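Local coordinates for protein putative N-acetylmuramoyl-L-alanine amidase (Neisseria meningitidis MC58, PDB 3CZX) that probably hydrolyses, as a zinc-dependent amidase, the bond between N-acetylmuramoyl residues and L-amino acids in cell-wall glycopeptides, at residues N43-T48 / A172-L177; S71-E76 / K99-V104. All coordinates share one frame; numbering follows the deposited sequence.

Interaction 1: N43-T48 / A172-L177; sequences NDYGLT and AIAMEL
The phenol OH of Tyr-45 is hydrogen-bonded to OD1 of Asp-171, one turn before Ala-174 on the same helix, and this holds the far end of the ring while Ala-174 covers its face. The methyl CB of Ala-174 sits almost on the ring axis: it lies 3.4 Å from the centroid of the Tyr-45 ring and 14° off the normal, a CH-pi contact over the centre of the six-membered ring. CE1 of Tyr-45 is the ring atom closest to that methyl, at 3.4 Å, but the other ring carbons of Tyr-45 follow within 4.0 Å. With CG beside the backbone N (chi1 -60°) and the ring turned nearly square to the CA-CB-CG plane (chi2 -89°), Tyr-45 presents a flat face to the helix. The contact brings the C-terminal end of helix 26-45 against the last turns of helix 152-177, two helices of the alpha/beta amidase fold. Gly-46, with positive phi, takes the chain out of helical geometry and on toward strand 49-51. Leu-47 then reaches back with one branch: its CD1 packs on Ala-174 CB at 4.1 Å, and Leu-47 CD1 meets Leu-177 CD1 more loosely at 4.5 Å. Both leucines also touch Ile-6 of strand 6-10. Beside the ring, a salt bridge from Asp-44 to Arg-167 joins the same two helices.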
# COMPACT_ATOMS: atom_id res chain seq x y z
N ASN A 43 9.70 -5.78 -9.57
CA ASN A 43 10.24 -6.92 -8.77
C ASN A 43 10.11 -8.29 -9.34
O ASN A 43 11.10 -9.04 -9.39
CB ASN A 43 9.57 -7.00 -7.39
CG ASN A 43 9.78 -5.76 -6.58
OD1 ASN A 43 10.67 -4.97 -6.88
ND2 ASN A 43 8.96 -5.59 -5.54
N ASP A 44 8.90 -8.66 -9.73
CA ASP A 44 8.66 -10.03 -10.15
C ASP A 44 9.08 -10.27 -11.59
O ASP A 44 9.40 -11.41 -11.96
CB ASP A 44 7.17 -10.42 -9.99
CG ASP A 44 6.74 -10.53 -8.56
OD1 ASP A 44 7.49 -10.08 -7.66
OD2 ASP A 44 5.65 -11.10 -8.35
N TYR A 45 9.05 -9.21 -12.40
CA TYR A 45 9.27 -9.37 -13.83
C TYR A 45 10.44 -8.61 -14.44
O TYR A 45 10.76 -8.84 -15.60
CB TYR A 45 7.99 -8.98 -14.60
CG TYR A 45 6.78 -9.83 -14.24
CD1 TYR A 45 6.51 -11.01 -14.91
CD2 TYR A 45 5.89 -9.42 -13.23
CE1 TYR A 45 5.41 -11.78 -14.60
CE2 TYR A 45 4.75 -10.18 -12.91
CZ TYR A 45 4.53 -11.38 -13.59
OH TYR A 45 3.43 -12.18 -13.36
N GLY A 46 11.07 -7.72 -13.69
CA GLY A 46 12.17 -6.91 -14.20
C GLY A 46 11.83 -5.97 -15.36
O GLY A 46 12.70 -5.58 -16.16
N LEU A 47 10.55 -5.57 -15.44
CA LEU A 47 10.06 -4.74 -16.53
C LEU A 47 10.35 -3.26 -16.28
O LEU A 47 10.53 -2.81 -15.14
CB LEU A 47 8.54 -4.98 -16.72
CG LEU A 47 8.24 -6.38 -17.26
CD1 LEU A 47 6.74 -6.73 -17.20
CD2 LEU A 47 8.76 -6.57 -18.68
N THR A 48 10.42 -2.51 -17.38
CA THR A 48 10.60 -1.06 -17.36
C THR A 48 9.26 -0.42 -17.16
O THR A 48 8.36 -0.53 -18.00
CB THR A 48 11.12 -0.54 -18.70
OG1 THR A 48 12.39 -1.12 -18.97
CG2 THR A 48 11.27 0.94 -18.68
N ALA A 172 -1.40 -9.68 -15.28
CA ALA A 172 -2.10 -9.60 -16.56
C ALA A 172 -1.32 -8.76 -17.58
O ALA A 172 -1.30 -9.07 -18.78
CB ALA A 172 -3.54 -9.09 -16.37
N ILE A 173 -0.72 -7.66 -17.11
CA ILE A 173 0.09 -6.81 -17.97
C ILE A 173 1.29 -7.61 -18.44
O ILE A 173 1.51 -7.70 -19.62
CB ILE A 173 0.53 -5.49 -17.25
CG1 ILE A 173 -0.65 -4.58 -16.97
CG2 ILE A 173 1.56 -4.71 -18.07
CD1 ILE A 173 -0.35 -3.43 -16.00
N ALA A 174 1.98 -8.25 -17.52
CA ALA A 174 3.16 -9.05 -17.87
C ALA A 174 2.78 -10.16 -18.84
O ALA A 174 3.46 -10.37 -19.84
CB ALA A 174 3.82 -9.62 -16.63
N MSE A 175 1.69 -10.84 -18.58
CA MSE A 175 1.26 -11.94 -19.48
C MSE A 175 0.98 -11.43 -20.91
O MSE A 175 1.38 -12.06 -21.91
CB MSE A 175 0.04 -12.64 -18.91
CG MSE A 175 -0.64 -13.63 -19.81
SE MSE A 175 0.41 -15.27 -19.88
CE MSE A 175 -0.23 -16.01 -18.20
N GLU A 176 0.33 -10.28 -21.01
CA GLU A 176 -0.03 -9.74 -22.32
C GLU A 176 1.22 -9.36 -23.11
O GLU A 176 1.24 -9.43 -24.33
CB GLU A 176 -0.96 -8.55 -22.14
CG GLU A 176 -1.41 -7.86 -23.39
CD GLU A 176 -2.34 -8.68 -24.26
OE1 GLU A 176 -2.73 -9.82 -23.90
OE2 GLU A 176 -2.70 -8.16 -25.35
N LEU A 177 2.26 -8.95 -22.40
CA LEU A 177 3.56 -8.59 -22.97
C LEU A 177 4.43 -9.82 -23.22
O LEU A 177 5.47 -9.73 -23.88
CB LEU A 177 4.30 -7.65 -22.03
CG LEU A 177 3.62 -6.30 -21.83
CD1 LEU A 177 4.36 -5.48 -20.80
CD2 LEU A 177 3.51 -5.57 -23.15

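Interaction 2: S71-E76 / K99-V104; sequences SDVAIE and KRWCQV
CG2 of Val-73 stands over the five-membered ring of Trp-101, 3.6 Å from its centroid and only 10° off the normal, so this is a CH-pi contact made squarely over a face. Nearest to it is one of the two ring-fusion carbons: Val-73 CG2 to Trp-101 CD2 is 3.6 Å. The rest of the valine spreads across the same indole, with Val-73 CB 3.8 Å from Trp-101 CE2 and Val-73 CG1 over toward the benzo half, 4.1 Å from Trp-101 CZ2. A chi1 of 66° places CG2 opposite the backbone N and tucks CG1 between N and the carbonyl carbon, which lets both methyls lie along the indole.

Val-73 opens strand 73-77, inside the mixed sheet of the alpha/beta amidase fold, and Trp-101 comes from the first turn of helix 99-113, packed on that sheet; Ile-142 of the adjoining strand touches both residues. Further along the strand, Glu-76 hydrogen-bonds to NE2 of the zinc ligand His-78, so the strand runs from this packing toward the metal site.

The polar link goes through a water. Trp-101 NE1 and Asp-72 O are 4.1 Å apart, too far for a direct hydrogen bond. Trp-101 NE1 instead donates to the water over 3.0 Å, with the oxygen in the indole plane at the ring edge, and the water in turn donates to the backbone O of Asp-72 over 2.8 Å.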
# COMPACT_ATOMS: atom_id res chain seq x y z
N SER A 71 5.52 5.41 -24.45
CA SER A 71 5.25 4.08 -23.89
C SER A 71 4.43 3.18 -24.79
O SER A 71 3.73 3.67 -25.69
CB SER A 71 4.49 4.23 -22.57
OG SER A 71 3.28 4.93 -22.78
N ASP A 72 4.46 1.88 -24.50
CA ASP A 72 3.63 0.87 -25.16
C ASP A 72 2.23 0.67 -24.56
O ASP A 72 1.26 0.39 -25.29
CB ASP A 72 4.33 -0.47 -25.13
CG ASP A 72 5.67 -0.42 -25.81
OD1 ASP A 72 5.70 -0.06 -27.00
OD2 ASP A 72 6.69 -0.69 -25.16
N VAL A 73 2.13 0.75 -23.24
CA VAL A 73 0.83 0.91 -22.60
C VAL A 73 0.99 1.97 -21.49
O VAL A 73 2.03 2.02 -20.85
CB VAL A 73 0.28 -0.42 -22.08
CG1 VAL A 73 1.14 -0.97 -20.96
CG2 VAL A 73 -1.19 -0.25 -21.68
N ALA A 74 -0.03 2.82 -21.33
CA ALA A 74 -0.04 3.87 -20.32
C ALA A 74 -1.37 3.84 -19.60
O ALA A 74 -2.42 3.93 -20.24
CB ALA A 74 0.16 5.25 -20.94
N ILE A 75 -1.33 3.72 -18.27
CA ILE A 75 -2.52 3.58 -17.44
C ILE A 75 -2.50 4.58 -16.29
O ILE A 75 -1.49 4.65 -15.54
CB ILE A 75 -2.58 2.14 -16.82
CG1 ILE A 75 -2.56 1.08 -17.92
CG2 ILE A 75 -3.83 2.00 -15.96
CD1 ILE A 75 -2.03 -0.29 -17.49
N GLU A 76 -3.56 5.37 -16.16
CA GLU A 76 -3.76 6.21 -14.99
C GLU A 76 -4.90 5.69 -14.13
O GLU A 76 -6.04 5.54 -14.59
CB GLU A 76 -4.03 7.68 -15.38
CG GLU A 76 -4.05 8.54 -14.16
CD GLU A 76 -3.95 9.98 -14.46
OE1 GLU A 76 -5.02 10.61 -14.59
OE2 GLU A 76 -2.80 10.46 -14.55
N LYS A 99 -8.47 -0.86 -26.88
CA LYS A 99 -9.59 -1.69 -26.41
C LYS A 99 -9.12 -3.02 -25.80
O LYS A 99 -9.54 -3.39 -24.71
CB LYS A 99 -10.60 -1.93 -27.54
CG LYS A 99 -11.71 -2.90 -27.20
CD LYS A 99 -12.46 -3.29 -28.48
CE LYS A 99 -13.37 -2.25 -28.92
NZ LYS A 99 -14.27 -2.92 -29.93
N ARG A 100 -8.25 -3.72 -26.49
CA ARG A 100 -7.74 -4.97 -25.98
C ARG A 100 -7.06 -4.76 -24.65
O ARG A 100 -7.34 -5.50 -23.72
CB ARG A 100 -6.80 -5.60 -27.00
CG ARG A 100 -5.96 -6.74 -26.51
CD ARG A 100 -6.71 -7.88 -25.98
NE ARG A 100 -5.76 -8.94 -25.65
CZ ARG A 100 -6.10 -10.11 -25.13
NH1 ARG A 100 -7.38 -10.38 -24.85
NH2 ARG A 100 -5.17 -11.01 -24.85
N TRP A 101 -6.21 -3.75 -24.51
CA TRP A 101 -5.57 -3.51 -23.22
C TRP A 101 -6.58 -3.24 -22.12
O TRP A 101 -6.45 -3.77 -21.02
CB TRP A 101 -4.60 -2.35 -23.28
CG TRP A 101 -3.25 -2.70 -23.65
CD1 TRP A 101 -2.59 -2.31 -24.77
CD2 TRP A 101 -2.33 -3.49 -22.89
NE1 TRP A 101 -1.31 -2.81 -24.76
CE2 TRP A 101 -1.13 -3.54 -23.61
CE3 TRP A 101 -2.40 -4.14 -21.65
CZ2 TRP A 101 -0.01 -4.25 -23.15
CZ3 TRP A 101 -1.27 -4.85 -21.19
CH2 TRP A 101 -0.10 -4.88 -21.94
N CYS A 102 -7.59 -2.43 -22.43
CA CYS A 102 -8.68 -2.14 -21.45
C CYS A 102 -9.36 -3.42 -20.99
O CYS A 102 -9.72 -3.55 -19.80
CB CYS A 102 -9.71 -1.18 -22.07
SG CYS A 102 -9.06 0.49 -22.28
N GLN A 103 -9.55 -4.33 -21.93
CA GLN A 103 -10.25 -5.60 -21.67
C GLN A 103 -9.36 -6.55 -20.84
O GLN A 103 -9.84 -7.22 -19.92
CB GLN A 103 -10.73 -6.24 -22.97
CG GLN A 103 -11.87 -5.44 -23.58
CD GLN A 103 -12.29 -5.88 -24.96
OE1 GLN A 103 -11.51 -6.50 -25.72
NE2 GLN A 103 -13.52 -5.52 -25.31
N VAL A 104 -8.06 -6.57 -21.15
CA VAL A 104 -7.09 -7.36 -20.36
C VAL A 104 -7.08 -6.89 -18.90
O VAL A 104 -7.17 -7.70 -17.98
CB VAL A 104 -5.66 -7.23 -20.95
CG1 VAL A 104 -4.60 -7.80 -20.02
CG2 VAL A 104 -5.59 -7.90 -22.32
O HOH W 1 0.66 -1.81 -26.86

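Overall arrangement
The centres of the two contacts lie 13 Å apart, and helix 152-177, a partner in interaction 1, also packs against helix 99-113 of interaction 2. Along the chain the order is 43-48, 71-76, 99-104, 172-177, so both segments of interaction 2 fall between the two segments of interaction 1. The two also touch each other: Glu-176 OE1 makes a salt bridge with Arg-100 NH2 at 2.9 Å, and Leu-177 CD2 packs on Trp-101 CZ2 at 3.8 Å. Helix 152-177 thus meets the end of helix 26-45 through one side and helix 99-113 through another, while strands 6-10 and 73-77 lie beside each other in the sheet. Both contacts are structural packing away from the zinc, joining distant parts of a single amidase domain.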